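Conjugal transfer protein (Escherichia coli, PDB 5I97) probably serves as a VirB8-like inner-membrane subunit of the pKM101 type IV secretion channel, here represented by its periplasmic domain. Local coordinates at residues 33-38 and 93-98. Numbering follows the deposited sequence.
Sequences WLTQYV and NSVILD
Leu34 and Leu97 meet methyl to methyl, CD1 of Leu34 lying 3.7 Å from CD2 of Leu97, and their side chains slant across each other between helix 27-42 and strand 86-98, an edge strand of the sheet within this chain. One helical residue further on, Thr35 offers its methyl rather than its hydroxyl: CG2 comes within 3.6 Å of Val95 CG2, the two side chains crossing nearly at right angles. OG1 of Thr35 sits between the backbone N and the carbonyl carbon (chi1 53°), beside its own helix, where Lys31 O and Phe32 O are its hydrogen-bond partners; this leaves CG2 anti to the carbonyl carbon and facing Val95. The CB of Leu97 leaves to one side of the helix, but the end of the chain comes nearer: CD1 takes the extended position (chi2 -174°), and CD2, the other branch off CG, reaches Leu34. The Leu97 side chain also touches Asp27 and Asp30 of the same helix. The tight side is at Leu34, which is buried and packs in addition on Ala104 and Ile106 of strand 103-114 and Met130 and Tyr132 of strand 124-134. Thr35, Val95 and Leu97 are partly open to solvent; the backbones come closest at 8.1 Å, between Thr35 CA and Val95 CA. This is a helix laid over a curved antiparallel sheet, as in the NTF2-like fold of VirB8 domains. With no hydrogen bond between the segments and only 120 Å² buried, the contact rests on methyl packing alone, a thin apolar margin to the core around Leu34.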
ATOM      1  N   TRP A  33       1.850   3.529  21.810  1.00 26.39           N
ATOM      2  CA  TRP A  33       2.637   4.734  21.593  1.00 26.18           C
ATOM      3  C   TRP A  33       4.038   4.401  21.111  1.00 25.87           C
ATOM      4  O   TRP A  33       4.572   5.088  20.251  1.00 25.44           O
ATOM      5  CB  TRP A  33       2.713   5.583  22.869  1.00 26.84           C
ATOM      6  CG  TRP A  33       1.374   6.038  23.327  1.00 27.23           C
ATOM      7  CD1 TRP A  33       0.695   5.597  24.418  1.00 27.93           C
ATOM      8  CD2 TRP A  33       0.537   7.023  22.702  1.00 27.04           C
ATOM      9  NE1 TRP A  33      -0.511   6.238  24.512  1.00 28.18           N
ATOM     10  CE2 TRP A  33      -0.632   7.121  23.470  1.00 27.66           C
ATOM     11  CE3 TRP A  33       0.667   7.829  21.569  1.00 26.50           C
ATOM     12  CZ2 TRP A  33      -1.667   7.999  23.147  1.00 27.94           C
ATOM     13  CZ3 TRP A  33      -0.360   8.694  21.248  1.00 26.60           C
ATOM     14  CH2 TRP A  33      -1.510   8.774  22.033  1.00 27.22           C
ATOM     15  N   LEU A  34       4.621   3.333  21.636  1.00 26.17           N
ATOM     16  CA  LEU A  34       5.968   2.984  21.230  1.00 26.00           C
ATOM     17  C   LEU A  34       6.017   2.564  19.760  1.00 25.32           C
ATOM     18  O   LEU A  34       6.921   2.961  19.036  1.00 25.02           O
ATOM     19  CB  LEU A  34       6.523   1.881  22.111  1.00 26.58           C
ATOM     20  CG  LEU A  34       6.904   2.340  23.512  1.00 27.31           C
ATOM     21  CD1 LEU A  34       6.852   1.166  24.476  1.00 28.00           C
ATOM     22  CD2 LEU A  34       8.256   3.016  23.532  1.00 27.35           C
ATOM     23  N   THR A  35       5.043   1.772  19.320  1.00 25.16           N
ATOM     24  CA  THR A  35       5.014   1.347  17.937  1.00 24.59           C
ATOM     25  C   THR A  35       4.666   2.536  17.028  1.00 24.11           C
ATOM     26  O   THR A  35       5.184   2.637  15.924  1.00 23.68           O
ATOM     27  CB  THR A  35       4.034   0.160  17.690  1.00 24.62           C
ATOM     28  OG1 THR A  35       2.741   0.475  18.199  1.00 24.84           O
ATOM     29  CG2 THR A  35       4.531  -1.105  18.359  1.00 25.12           C
ATOM     30  N   GLN A  36       3.786   3.420  17.492  1.00 24.26           N
ATOM     31  CA  GLN A  36       3.453   4.638  16.749  1.00 23.96           C
ATOM     32  C   GLN A  36       4.673   5.501  16.537  1.00 23.88           C
ATOM     33  O   GLN A  36       4.860   6.082  15.479  1.00 23.53           O
ATOM     34  CB  GLN A  36       2.407   5.467  17.498  1.00 24.33           C
ATOM     35  CG  GLN A  36       1.011   4.936  17.412  1.00 24.40           C
ATOM     36  CD  GLN A  36       0.462   5.064  16.028  1.00 23.92           C
ATOM     37  OE1 GLN A  36       0.218   4.070  15.360  1.00 23.68           O
ATOM     38  NE2 GLN A  36       0.245   6.298  15.588  1.00 26.14           N
ATOM     39  N   TYR A  37       5.507   5.573  17.557  1.00 24.29           N
ATOM     40  CA  TYR A  37       6.694   6.392  17.500  1.00 24.35           C
ATOM     41  C   TYR A  37       7.643   5.847  16.446  1.00 24.00           C
ATOM     42  O   TYR A  37       8.145   6.601  15.620  1.00 23.80           O
ATOM     43  CB  TYR A  37       7.367   6.458  18.864  1.00 24.95           C
ATOM     44  CG  TYR A  37       8.552   7.384  18.934  1.00 25.14           C
ATOM     45  CD1 TYR A  37       8.393   8.730  19.232  1.00 25.37           C
ATOM     46  CD2 TYR A  37       9.838   6.916  18.694  1.00 25.17           C
ATOM     47  CE1 TYR A  37       9.483   9.585  19.302  1.00 25.63           C
ATOM     48  CE2 TYR A  37      10.931   7.759  18.767  1.00 25.43           C
ATOM     49  CZ  TYR A  37      10.751   9.091  19.069  1.00 25.66           C
ATOM     50  OH  TYR A  37      11.840   9.922  19.133  1.00 25.99           O
ATOM     51  N   VAL A  38       7.887   4.542  16.487  1.00 24.01           N
ATOM     52  CA  VAL A  38       8.766   3.904  15.528  1.00 23.78           C
ATOM     53  C   VAL A  38       8.221   4.049  14.116  1.00 23.24           C
ATOM     54  O   VAL A  38       8.956   4.322  13.183  1.00 23.06           O
ATOM     55  CB  VAL A  38       8.964   2.418  15.850  1.00 23.98           C
ATOM     56  CG1 VAL A  38       9.680   1.699  14.697  1.00 23.75           C
ATOM     57  CG2 VAL A  38       9.710   2.258  17.159  1.00 24.60           C
ATOM     58  N   ASN A  93       7.558  -6.111  14.168  1.00 24.88           N
ATOM     59  CA  ASN A  93       7.599  -7.567  14.280  1.00 25.44           C
ATOM     60  C   ASN A  93       7.376  -8.077  15.713  1.00 26.17           C
ATOM     61  O   ASN A  93       6.727  -9.100  15.920  1.00 26.61           O
ATOM     62  CB  ASN A  93       8.928  -8.103  13.749  1.00 25.65           C
ATOM     63  CG  ASN A  93       9.180  -7.711  12.293  1.00 25.04           C
ATOM     64  OD1 ASN A  93      10.242  -7.186  11.955  1.00 24.96           O
ATOM     65  ND2 ASN A  93       8.196  -7.945  11.434  1.00 24.69           N
ATOM     66  N   SER A  94       7.945  -7.381  16.694  1.00 26.39           N
ATOM     67  CA  SER A  94       7.769  -7.768  18.090  1.00 27.15           C
ATOM     68  C   SER A  94       8.093  -6.602  19.009  1.00 27.18           C
ATOM     69  O   SER A  94       8.909  -5.744  18.667  1.00 26.83           O
ATOM     70  CB  SER A  94       8.643  -8.980  18.441  1.00 27.94           C
ATOM     71  OG  SER A  94      10.021  -8.663  18.375  1.00 28.01           O
ATOM     72  N   VAL A  95       7.448  -6.581  20.175  1.00 27.68           N
ATOM     73  CA  VAL A  95       7.679  -5.555  21.188  1.00 27.87           C
ATOM     74  C   VAL A  95       7.871  -6.182  22.555  1.00 28.87           C
ATOM     75  O   VAL A  95       7.006  -6.903  23.033  1.00 29.35           O
ATOM     76  CB  VAL A  95       6.507  -4.560  21.269  1.00 27.49           C
ATOM     77  CG1 VAL A  95       6.762  -3.515  22.350  1.00 27.79           C
ATOM     78  CG2 VAL A  95       6.277  -3.897  19.919  1.00 26.58           C
ATOM     79  N   ILE A  96       9.007  -5.914  23.183  1.00 29.28           N
ATOM     80  CA  ILE A  96       9.254  -6.415  24.520  1.00 30.31           C
ATOM     81  C   ILE A  96       9.314  -5.252  25.500  1.00 30.49           C
ATOM     82  O   ILE A  96      10.156  -4.372  25.365  1.00 30.23           O
ATOM     83  CB  ILE A  96      10.558  -7.221  24.587  1.00 30.89           C
ATOM     84  CG1 ILE A  96      10.501  -8.386  23.597  1.00 30.79           C
ATOM     85  CG2 ILE A  96      10.797  -7.754  25.997  1.00 32.07           C
ATOM     86  CD1 ILE A  96      11.765  -9.197  23.545  1.00 31.40           C
ATOM     87  N   LEU A  97       8.443  -5.286  26.509  1.00 31.05           N
ATOM     88  CA  LEU A  97       8.322  -4.200  27.469  1.00 31.31           C
ATOM     89  C   LEU A  97       9.024  -4.501  28.772  1.00 32.40           C
ATOM     90  O   LEU A  97       8.967  -5.618  29.285  1.00 33.18           O
ATOM     91  CB  LEU A  97       6.850  -3.894  27.773  1.00 31.30           C
ATOM     92  CG  LEU A  97       5.987  -3.360  26.634  1.00 30.32           C
ATOM     93  CD1 LEU A  97       4.624  -2.987  27.140  1.00 30.53           C
ATOM     94  CD2 LEU A  97       6.656  -2.183  25.955  1.00 29.58           C
ATOM     95  N   ASP A  98       9.673  -3.478  29.306  1.00 32.52           N
ATOM     96  CA  ASP A  98      10.140  -3.485  30.674  1.00 33.59           C
ATOM     97  C   ASP A  98       9.508  -2.267  31.335  1.00 33.63           C
ATOM     98  O   ASP A  98      10.136  -1.225  31.476  1.00 33.52           O
ATOM     99  CB  ASP A  98      11.665  -3.453  30.754  1.00 33.90           C
ATOM    100  CG  ASP A  98      12.175  -3.541  32.182  1.00 35.12           C
ATOM    101  OD1 ASP A  98      11.356  -3.741  33.104  1.00 35.77           O
ATOM    102  OD2 ASP A  98      13.397  -3.416  32.393  1.00 35.51           O
TER